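Local coordinates for protein extracellular ligand-binding receptor (Desulfitobacterium hafniense, PDB 4Q6B) that probably serves as the substrate-binding component of an amino-acid ABC transporter, holding leucine in the cleft between its two lobes, at residues P18-D23 with K52-A57; I93-G98 with H114-V119; R144-Y149 with F196-I201. All blocks are in the same frame, centred on the assembly; numbering follows the deposited sequence.

In the fold
From the N terminus, strand 10-17 runs into the loop 18-23, which interaction 1 fastens to the end of strand 47-54 and the turn after it; the loop closed there takes in helix 26-39 and the start of strand 47-54. Interaction 2 follows at the same five-stranded sheet, joining the end of helix 84-97 to the loop that leads into strand 119-121, around strand 101-103. Interaction 3, in the seven-stranded sheet, pairs strand 144-149 with its neighbour 200-204, closing a loop that holds helices 153-168 and 183-195 and strand 172-177. The closures come in series; none nests or crosses. Centres of interactions 1 and 2 lie about 23 Å apart, that of interaction 3 about 36 and 39 Å away.

Interaction 1 of 3, residues P18-D23 with K52-A57; sequences PFASLD and KADDEA
With CG anti to the backbone N (chi1 -166°), Asp54 turns its carboxylate from the end of its strand under the loop 18-23, and Phe19, its CG anti to the carbonyl carbon (chi1 -73°), brings its ring beside Lys52 and Ala53 of the strand. Asp54 OD2 accepts the backbone N-H of Ala20 at 2.9 Å, a fairly straight bond that arrives from above the carboxylate plane. The other oxygen, OD1, works within its own segment, receiving Glu56 N at 2.9 Å on the anti side in an Asx turn. It also accepts a hydrogen bond from a water, which lies 2.7 Å from Ser21 OG and so bridges the aspartate to the loop. Both oxygens are thus engaged, which fixes the rotation of the carboxylate.

The side chains of Phe19 and Lys52 cross at about a right angle. Phe19 CE2 lies 3.7 Å from Lys52 CB, and the aliphatic chain continues past CZ and CE1. Ala53 O sits at the ring edge, 3.5 Å from CE2, and Phe26 and Ala27 of helix 26-39 also touch the ring. Pro18 lies beside Asp55, its CG 3.5 Å from Asp55 OD1 and 4.0 Å from Ala57 CB. That same OD1 accepts Ala57 N in a second Asx turn, while OD2 bonds to His81.

Two consecutive Asx turns therefore shape the chain as it leaves strand 47-54, and the loop following the neighbouring parallel strand 10-17 packs on them, a packing of loops at the C-terminal ends of adjacent parallel strands, as in the alpha/beta lobes of periplasmic binding proteins.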
loop_
_atom_site.group_PDB
_atom_site.type_symbol
_atom_site.label_atom_id
_atom_site.label_comp_id
_atom_site.label_asym_id
_atom_site.label_seq_id
_atom_site.Cartn_x
_atom_site.Cartn_y
_atom_site.Cartn_z
ATOM N N PRO A 18 1.173 8.531 -10.345
ATOM C CA PRO A 18 1.966 9.746 -10.515
ATOM C C PRO A 18 3.343 9.362 -11.075
ATOM O O PRO A 18 4.373 9.480 -10.388
ATOM C CB PRO A 18 2.081 10.315 -9.096
ATOM C CG PRO A 18 1.078 9.546 -8.278
ATOM C CD PRO A 18 0.953 8.218 -8.917
ATOM N N PHE A 19 3.361 8.940 -12.341
ATOM C CA PHE A 19 4.551 8.355 -12.951
ATOM C C PHE A 19 5.758 9.283 -12.930
ATOM O O PHE A 19 6.882 8.874 -12.555
ATOM C CB PHE A 19 4.285 7.929 -14.407
ATOM C CG PHE A 19 3.427 6.697 -14.541
ATOM C CD1 PHE A 19 3.954 5.434 -14.226
ATOM C CD2 PHE A 19 2.113 6.790 -14.998
ATOM C CE1 PHE A 19 3.179 4.291 -14.357
ATOM C CE2 PHE A 19 1.328 5.654 -15.133
ATOM C CZ PHE A 19 1.853 4.391 -14.800
ATOM N N ALA A 20 5.560 10.526 -13.339
ATOM C CA ALA A 20 6.698 11.421 -13.448
ATOM C C ALA A 20 7.304 11.871 -12.121
ATOM O O ALA A 20 8.509 12.169 -12.046
ATOM C CB ALA A 20 6.321 12.664 -14.326
ATOM N N SER A 21 6.494 11.987 -11.080
ATOM C CA SER A 21 6.993 12.528 -9.835
ATOM C C SER A 21 7.605 11.475 -8.905
ATOM O O SER A 21 8.257 11.826 -7.915
ATOM C CB SER A 21 5.902 13.341 -9.132
ATOM O OG SER A 21 4.738 12.571 -8.995
ATOM N N LEU A 22 7.420 10.197 -9.220
ATOM C CA LEU A 22 7.951 9.149 -8.336
ATOM C C LEU A 22 8.969 8.239 -9.001
ATOM O O LEU A 22 8.701 7.667 -10.077
ATOM C CB LEU A 22 6.803 8.276 -7.835
ATOM C CG LEU A 22 5.765 9.003 -7.006
ATOM C CD1 LEU A 22 4.561 8.157 -6.907
ATOM C CD2 LEU A 22 6.287 9.353 -5.635
ATOM N N ASP A 23 10.103 8.053 -8.316
ATOM C CA ASP A 23 11.140 7.117 -8.735
ATOM C C ASP A 23 10.943 5.798 -8.017
ATOM O O ASP A 23 11.863 5.324 -7.351
ATOM C CB ASP A 23 12.534 7.634 -8.332
ATOM C CG ASP A 23 12.757 9.096 -8.676
ATOM O OD1 ASP A 23 13.141 9.864 -7.753
ATOM O OD2 ASP A 23 12.578 9.470 -9.862
ATOM N N LYS A 52 -1.039 4.135 -20.111
ATOM C CA LYS A 52 -0.597 4.786 -18.876
ATOM C C LYS A 52 -1.013 6.253 -18.850
ATOM O O LYS A 52 -0.777 7.020 -19.807
ATOM C CB LYS A 52 0.922 4.638 -18.675
ATOM C CG LYS A 52 1.389 3.170 -18.475
ATOM C CD LYS A 52 2.887 3.036 -18.143
ATOM C CE LYS A 52 3.748 3.166 -19.345
ATOM N NZ LYS A 52 5.112 2.686 -18.957
ATOM N N ALA A 53 -1.602 6.682 -17.735
ATOM C CA ALA A 53 -1.944 8.096 -17.584
ATOM C C ALA A 53 -1.341 8.572 -16.268
ATOM O O ALA A 53 -1.409 7.859 -15.288
ATOM C CB ALA A 53 -3.474 8.264 -17.558
ATOM N N ASP A 54 -0.745 9.760 -16.263
ATOM C CA ASP A 54 -0.093 10.323 -15.075
ATOM C C ASP A 54 -1.056 11.243 -14.343
ATOM O O ASP A 54 -1.358 12.322 -14.850
ATOM C CB ASP A 54 1.108 11.158 -15.559
ATOM C CG ASP A 54 2.057 11.528 -14.447
ATOM O OD1 ASP A 54 1.618 11.699 -13.288
ATOM O OD2 ASP A 54 3.261 11.729 -14.734
ATOM N N ASP A 55 -1.523 10.859 -13.145
ATOM C CA ASP A 55 -2.462 11.742 -12.432
ATOM C C ASP A 55 -1.813 12.845 -11.605
ATOM O O ASP A 55 -2.517 13.656 -10.991
ATOM C CB ASP A 55 -3.500 10.955 -11.607
ATOM C CG ASP A 55 -2.925 10.274 -10.396
ATOM O OD1 ASP A 55 -1.754 10.494 -10.034
ATOM O OD2 ASP A 55 -3.663 9.476 -9.760
ATOM N N GLU A 56 -0.475 12.905 -11.650
ATOM C CA GLU A 56 0.319 13.879 -10.914
ATOM C C GLU A 56 -0.032 13.976 -9.448
ATOM O O GLU A 56 0.254 15.037 -8.853
ATOM C CB GLU A 56 0.212 15.288 -11.532
ATOM C CG GLU A 56 0.730 15.381 -12.985
ATOM C CD GLU A 56 0.373 16.694 -13.706
ATOM O OE1 GLU A 56 0.125 17.730 -13.043
ATOM O OE2 GLU A 56 0.358 16.691 -14.958
ATOM N N ALA A 57 -0.614 12.924 -8.867
ATOM C CA ALA A 57 -1.109 12.997 -7.477
ATOM C C ALA A 57 -2.037 14.199 -7.232
ATOM O O ALA A 57 -2.043 14.822 -6.138
ATOM C CB ALA A 57 0.064 13.006 -6.486
HETATM O O HOH W 1 3.575 12.676 -11.474
#

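Interaction 2 of 3, residues I93-G98 with H114-V119; sequences IYDQAG and HGYIHV
Asp95 reaches from the last turn of helix 84-97 to the loop before strand 119-121 and accepts both hydrogen bonds of the contact at a single oxygen. Asp95 OD1 accepts Ile117 N at 2.7 Å, on the syn side but 34° out of the carboxylate plane, and His118 N at 2.9 Å, nearly along the C-O axis. CG stands anti to the backbone N of Asp95 (chi1 -168°), which carries the carboxylate off the helix to these two successive amides.

Ring contacts flank the carboxylate. His118 CD2 brings the edge of the imidazole to 3.3 Å from Asp95 OD1, while one face of this ring receives Gly98 CA in a CH-pi contact, 3.6 Å from the centroid. Ile117 CG2 lies over the opposite face. Gly98 ends the helix with positive phi in a Schellman motif. Ala97 O, in the same helix end, coordinates a calcium ion. The Tyr116 ring meets Asp95 obliquely, its CD1 3.8 Å from Asp95 CB, and its hydroxyl bonds to Ile88 O about two turns earlier in helix 84-97.

Apolar packing is slight: Val119 CG2 approaches Asp95 CB at 4.1 Å, and the Val119 side chain also touches Ala91 and Met101.

Two backbone amides converging on one carboxylate oxygen would be expected to stabilise its negative charge, so the aspartate probably acts as an anionic anchor for the loop 116-118 at the helix end.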
loop_
_atom_site.group_PDB
_atom_site.type_symbol
_atom_site.label_atom_id
_atom_site.label_comp_id
_atom_site.label_asym_id
_atom_site.label_seq_id
_atom_site.Cartn_x
_atom_site.Cartn_y
_atom_site.Cartn_z
ATOM N N ILE A 93 -16.560 6.729 -10.037
ATOM C CA ILE A 93 -16.659 6.764 -11.486
ATOM C C ILE A 93 -16.442 5.364 -12.055
ATOM O O ILE A 93 -17.184 4.914 -12.929
ATOM C CB ILE A 93 -15.617 7.753 -12.083
ATOM C CG1 ILE A 93 -15.950 9.194 -11.652
ATOM C CG2 ILE A 93 -15.560 7.635 -13.645
ATOM C CD1 ILE A 93 -14.874 10.205 -12.089
ATOM N N TYR A 94 -15.403 4.657 -11.606
ATOM C CA TYR A 94 -15.176 3.308 -12.116
ATOM C C TYR A 94 -16.319 2.386 -11.740
ATOM O O TYR A 94 -16.799 1.634 -12.587
ATOM C CB TYR A 94 -13.872 2.794 -11.534
ATOM C CG TYR A 94 -12.640 3.573 -11.981
ATOM C CD1 TYR A 94 -12.294 3.684 -13.341
ATOM C CD2 TYR A 94 -11.799 4.161 -11.037
ATOM C CE1 TYR A 94 -11.168 4.398 -13.746
ATOM C CE2 TYR A 94 -10.636 4.809 -11.422
ATOM C CZ TYR A 94 -10.329 4.932 -12.779
ATOM O OH TYR A 94 -9.193 5.625 -13.127
ATOM N N ASP A 95 -16.811 2.483 -10.497
ATOM C CA ASP A 95 -17.870 1.573 -10.061
ATOM C C ASP A 95 -19.168 1.792 -10.851
ATOM O O ASP A 95 -19.841 0.830 -11.277
ATOM C CB ASP A 95 -18.115 1.726 -8.560
ATOM C CG ASP A 95 -18.982 0.605 -7.992
ATOM O OD1 ASP A 95 -18.561 -0.555 -8.004
ATOM O OD2 ASP A 95 -20.088 0.900 -7.537
ATOM N N GLN A 96 -19.551 3.057 -11.031
ATOM C CA GLN A 96 -20.767 3.332 -11.784
ATOM C C GLN A 96 -20.632 2.899 -13.250
ATOM O O GLN A 96 -21.637 2.580 -13.905
ATOM C CB GLN A 96 -21.100 4.833 -11.728
ATOM C CG GLN A 96 -21.859 5.240 -10.514
ATOM C CD GLN A 96 -23.360 5.212 -10.790
ATOM O OE1 GLN A 96 -23.929 6.155 -11.365
ATOM N NE2 GLN A 96 -24.005 4.114 -10.403
ATOM N N ALA A 97 -19.415 2.954 -13.792
ATOM C CA ALA A 97 -19.164 2.439 -15.165
ATOM C C ALA A 97 -19.027 0.908 -15.294
ATOM O O ALA A 97 -18.921 0.368 -16.413
ATOM C CB ALA A 97 -17.924 3.101 -15.773
ATOM N N GLY A 98 -18.980 0.204 -14.171
ATOM C CA GLY A 98 -18.803 -1.243 -14.215
ATOM C C GLY A 98 -17.427 -1.570 -14.755
ATOM O O GLY A 98 -17.302 -2.453 -15.594
ATOM N N HIS A 114 -17.879 2.016 0.755
ATOM C CA HIS A 114 -18.887 2.789 0.013
ATOM C C HIS A 114 -19.847 1.899 -0.791
ATOM O O HIS A 114 -20.579 2.396 -1.651
ATOM C CB HIS A 114 -18.174 3.719 -0.987
ATOM C CG HIS A 114 -17.508 4.889 -0.339
ATOM N ND1 HIS A 114 -18.185 6.044 -0.028
ATOM C CD2 HIS A 114 -16.232 5.079 0.071
ATOM C CE1 HIS A 114 -17.363 6.898 0.555
ATOM N NE2 HIS A 114 -16.171 6.341 0.629
ATOM N N GLY A 115 -19.800 0.578 -0.534
ATOM C CA GLY A 115 -20.673 -0.341 -1.260
ATOM C C GLY A 115 -20.274 -0.573 -2.709
ATOM O O GLY A 115 -21.074 -1.134 -3.481
ATOM N N TYR A 116 -19.048 -0.203 -3.100
ATOM C CA TYR A 116 -18.669 -0.437 -4.487
ATOM C C TYR A 116 -18.501 -1.934 -4.730
ATOM O O TYR A 116 -18.092 -2.689 -3.815
ATOM C CB TYR A 116 -17.298 0.170 -4.745
ATOM C CG TYR A 116 -17.126 1.649 -4.541
ATOM C CD1 TYR A 116 -18.135 2.537 -4.854
ATOM C CD2 TYR A 116 -15.915 2.148 -4.060
ATOM C CE1 TYR A 116 -17.936 3.964 -4.692
ATOM C CE2 TYR A 116 -15.718 3.508 -3.876
ATOM C CZ TYR A 116 -16.708 4.405 -4.210
ATOM O OH TYR A 116 -16.425 5.775 -4.040
ATOM N N ILE A 117 -18.725 -2.350 -5.980
ATOM C CA ILE A 117 -18.624 -3.750 -6.373
ATOM C C ILE A 117 -17.423 -3.993 -7.300
ATOM O O ILE A 117 -17.003 -5.144 -7.462
ATOM C CB ILE A 117 -19.859 -4.141 -7.196
ATOM C CG1 ILE A 117 -21.111 -4.149 -6.348
ATOM C CG2 ILE A 117 -19.702 -5.518 -7.780
ATOM C CD1 ILE A 117 -22.342 -4.330 -7.258
ATOM N N HIS A 118 -16.913 -2.950 -7.971
ATOM C CA HIS A 118 -15.884 -3.138 -8.997
ATOM C C HIS A 118 -14.505 -2.673 -8.544
ATOM O O HIS A 118 -13.580 -2.454 -9.335
ATOM C CB HIS A 118 -16.304 -2.382 -10.263
ATOM C CG HIS A 118 -17.584 -2.886 -10.841
ATOM N ND1 HIS A 118 -17.644 -4.032 -11.602
ATOM C CD2 HIS A 118 -18.860 -2.433 -10.734
ATOM C CE1 HIS A 118 -18.898 -4.265 -11.945
ATOM N NE2 HIS A 118 -19.657 -3.308 -11.442
ATOM N N VAL A 119 -14.401 -2.457 -7.257
ATOM C CA VAL A 119 -13.247 -1.695 -6.730
ATOM C C VAL A 119 -12.458 -2.582 -5.769
ATOM O O VAL A 119 -13.016 -3.173 -4.844
ATOM C CB VAL A 119 -13.764 -0.436 -5.995
ATOM C CG1 VAL A 119 -12.652 0.306 -5.283
ATOM C CG2 VAL A 119 -14.489 0.506 -6.967
#

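Interaction 3 of 3, residues R144-Y149 with F196-I201; sequences RMVIYY and FGMDGI
Parallel pairing of strands 144-149 and 200-204, two neighbours in the larger sheet of this periplasmic binding protein, begins here, where the loop 196-199 leads into the second strand. Val146 N donates to Gly200 O at 3.0 Å, in the carbonyl plane, and Val146 pairs with Ile201. Ahead of it, Asp199 holds both the backbone O and N of Arg144: Asp199 N reaches Arg144 O at 2.8 Å, almost straight on, and Asp199 OD1 accepts Arg144 N at 3.1 Å from above the carboxylate plane. With CG set between its backbone N and carbonyl carbon (chi1 59°), Asp199 turns the carboxylate back toward the start of strand 144-149, where Glu143 N and His142 ND1 also bond to it.

The Arg144 side chain bends at chi3 (112°) and passes over Gly197, its CB 3.6 Å from Gly197 O. The guanidinium then meets Phe196 O edge-on, NH1 donating at 2.7 Å within 9° of the group's own plane. With an alanine here, Phe196 O would probably be left without its guanidinium partner, and the part of the chain beyond CB that lies over Gly197 would be gone.

Met145 and Met198 are selenomethionines. On one side of the strands Val146 CG2 packs on Met198 SE at 3.7 Å, the two side chains crossing at a slant, and Val146 CB faces Ile201 CG1. Trp193 of helix 183-195 touches Val146, Met198 and Ile201 on that face. Met145, on the other, rests against Phe162 of helix 153-168, and strand 172-177 flanks strand 144-149 by backbone bonds to Met145 and Ile147.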
loop_
_atom_site.group_PDB
_atom_site.type_symbol
_atom_site.label_atom_id
_atom_site.label_comp_id
_atom_site.label_asym_id
_atom_site.label_seq_id
_atom_site.Cartn_x
_atom_site.Cartn_y
_atom_site.Cartn_z
ATOM N N ARG A 144 3.318 0.785 27.085
ATOM C CA ARG A 144 2.863 2.180 27.237
ATOM C C ARG A 144 3.403 2.974 26.043
ATOM O O ARG A 144 4.601 3.165 25.939
ATOM C CB ARG A 144 3.401 2.784 28.538
ATOM C CG ARG A 144 3.073 1.967 29.800
ATOM C CD ARG A 144 3.086 2.768 31.121
ATOM N NE ARG A 144 1.698 2.812 31.594
ATOM C CZ ARG A 144 1.062 3.866 32.099
ATOM N NH1 ARG A 144 1.681 5.033 32.285
ATOM N NH2 ARG A 144 -0.214 3.740 32.443
HETATM N N MSE A 145 2.543 3.400 25.119
HETATM C CA MSE A 145 3.052 3.998 23.887
HETATM C C MSE A 145 2.418 5.375 23.640
HETATM O O MSE A 145 1.365 5.732 24.212
HETATM C CB MSE A 145 2.805 3.063 22.687
HETATM C CG MSE A 145 3.688 1.793 22.734
HETATM SE SE MSE A 145 3.439 0.762 21.153
HETATM C CE MSE A 145 4.256 2.002 19.852
ATOM N N VAL A 146 3.060 6.150 22.766
ATOM C CA VAL A 146 2.553 7.474 22.351
ATOM C C VAL A 146 2.185 7.426 20.869
ATOM O O VAL A 146 2.835 6.736 20.106
ATOM C CB VAL A 146 3.621 8.586 22.581
ATOM C CG1 VAL A 146 3.251 9.916 21.891
ATOM C CG2 VAL A 146 3.798 8.872 24.091
ATOM N N ILE A 147 1.148 8.146 20.447
ATOM C CA ILE A 147 0.790 8.172 19.024
ATOM C C ILE A 147 0.930 9.610 18.531
ATOM O O ILE A 147 0.307 10.526 19.083
ATOM C CB ILE A 147 -0.659 7.684 18.766
ATOM C CG1 ILE A 147 -0.815 6.194 19.117
ATOM C CG2 ILE A 147 -1.062 7.866 17.270
ATOM C CD1 ILE A 147 -2.282 5.747 19.021
ATOM N N TYR A 148 1.754 9.821 17.498
ATOM C CA TYR A 148 1.851 11.134 16.821
ATOM C C TYR A 148 1.018 10.986 15.573
ATOM O O TYR A 148 1.273 10.088 14.776
ATOM C CB TYR A 148 3.313 11.415 16.423
ATOM C CG TYR A 148 3.546 12.710 15.672
ATOM C CD1 TYR A 148 2.935 13.907 16.070
ATOM C CD2 TYR A 148 4.442 12.756 14.613
ATOM C CE1 TYR A 148 3.185 15.140 15.385
ATOM C CE2 TYR A 148 4.709 13.940 13.943
ATOM C CZ TYR A 148 4.090 15.136 14.334
ATOM O OH TYR A 148 4.325 16.311 13.658
ATOM N N TYR A 149 0.007 11.823 15.382
ATOM C CA TYR A 149 -0.892 11.568 14.256
ATOM C C TYR A 149 -1.231 12.836 13.469
ATOM O O TYR A 149 -1.063 13.931 13.986
ATOM C CB TYR A 149 -2.184 10.880 14.738
ATOM C CG TYR A 149 -3.063 11.777 15.548
ATOM C CD1 TYR A 149 -4.175 12.412 14.977
ATOM C CD2 TYR A 149 -2.787 12.005 16.887
ATOM C CE1 TYR A 149 -4.948 13.278 15.709
ATOM C CE2 TYR A 149 -3.565 12.858 17.628
ATOM C CZ TYR A 149 -4.640 13.471 17.048
ATOM O OH TYR A 149 -5.421 14.320 17.799
ATOM N N PHE A 196 5.325 9.153 32.206
ATOM C CA PHE A 196 4.260 8.189 31.937
ATOM C C PHE A 196 4.819 6.823 31.621
ATOM O O PHE A 196 4.063 5.888 31.387
ATOM C CB PHE A 196 3.426 8.573 30.698
ATOM C CG PHE A 196 2.540 9.762 30.876
ATOM C CD1 PHE A 196 2.074 10.140 32.129
ATOM C CD2 PHE A 196 2.178 10.516 29.775
ATOM C CE1 PHE A 196 1.261 11.244 32.271
ATOM C CE2 PHE A 196 1.365 11.623 29.917
ATOM C CZ PHE A 196 0.910 11.977 31.168
ATOM N N GLY A 197 6.134 6.704 31.527
ATOM C CA GLY A 197 6.723 5.398 31.301
ATOM C C GLY A 197 6.695 4.947 29.862
ATOM O O GLY A 197 6.654 3.749 29.597
HETATM N N MSE A 198 6.746 5.905 28.935
HETATM C CA MSE A 198 6.697 5.596 27.517
HETATM C C MSE A 198 7.756 4.634 27.062
HETATM O O MSE A 198 8.918 4.772 27.436
HETATM C CB MSE A 198 6.861 6.868 26.663
HETATM C CG MSE A 198 7.021 6.572 25.165
HETATM SE SE MSE A 198 7.411 8.252 24.167
HETATM C CE MSE A 198 9.211 8.618 24.848
ATOM N N ASP A 199 7.365 3.673 26.207
ATOM C CA ASP A 199 8.358 2.733 25.667
ATOM C C ASP A 199 8.376 2.645 24.151
ATOM O O ASP A 199 9.113 1.841 23.579
ATOM C CB ASP A 199 8.215 1.333 26.300
ATOM C CG ASP A 199 6.847 0.719 26.093
ATOM O OD1 ASP A 199 6.350 0.048 27.044
ATOM O OD2 ASP A 199 6.261 0.847 24.991
ATOM N N GLY A 200 7.568 3.457 23.482
ATOM C CA GLY A 200 7.569 3.456 22.028
ATOM C C GLY A 200 6.641 4.515 21.500
ATOM O O GLY A 200 5.707 4.937 22.200
ATOM N N ILE A 201 6.875 4.920 20.255
ATOM C CA ILE A 201 6.011 5.875 19.551
ATOM C C ILE A 201 5.530 5.299 18.230
ATOM O O ILE A 201 6.354 4.830 17.406
ATOM C CB ILE A 201 6.750 7.199 19.273
ATOM C CG1 ILE A 201 7.173 7.827 20.577
ATOM C CG2 ILE A 201 5.831 8.185 18.546
ATOM C CD1 ILE A 201 8.224 8.974 20.440
#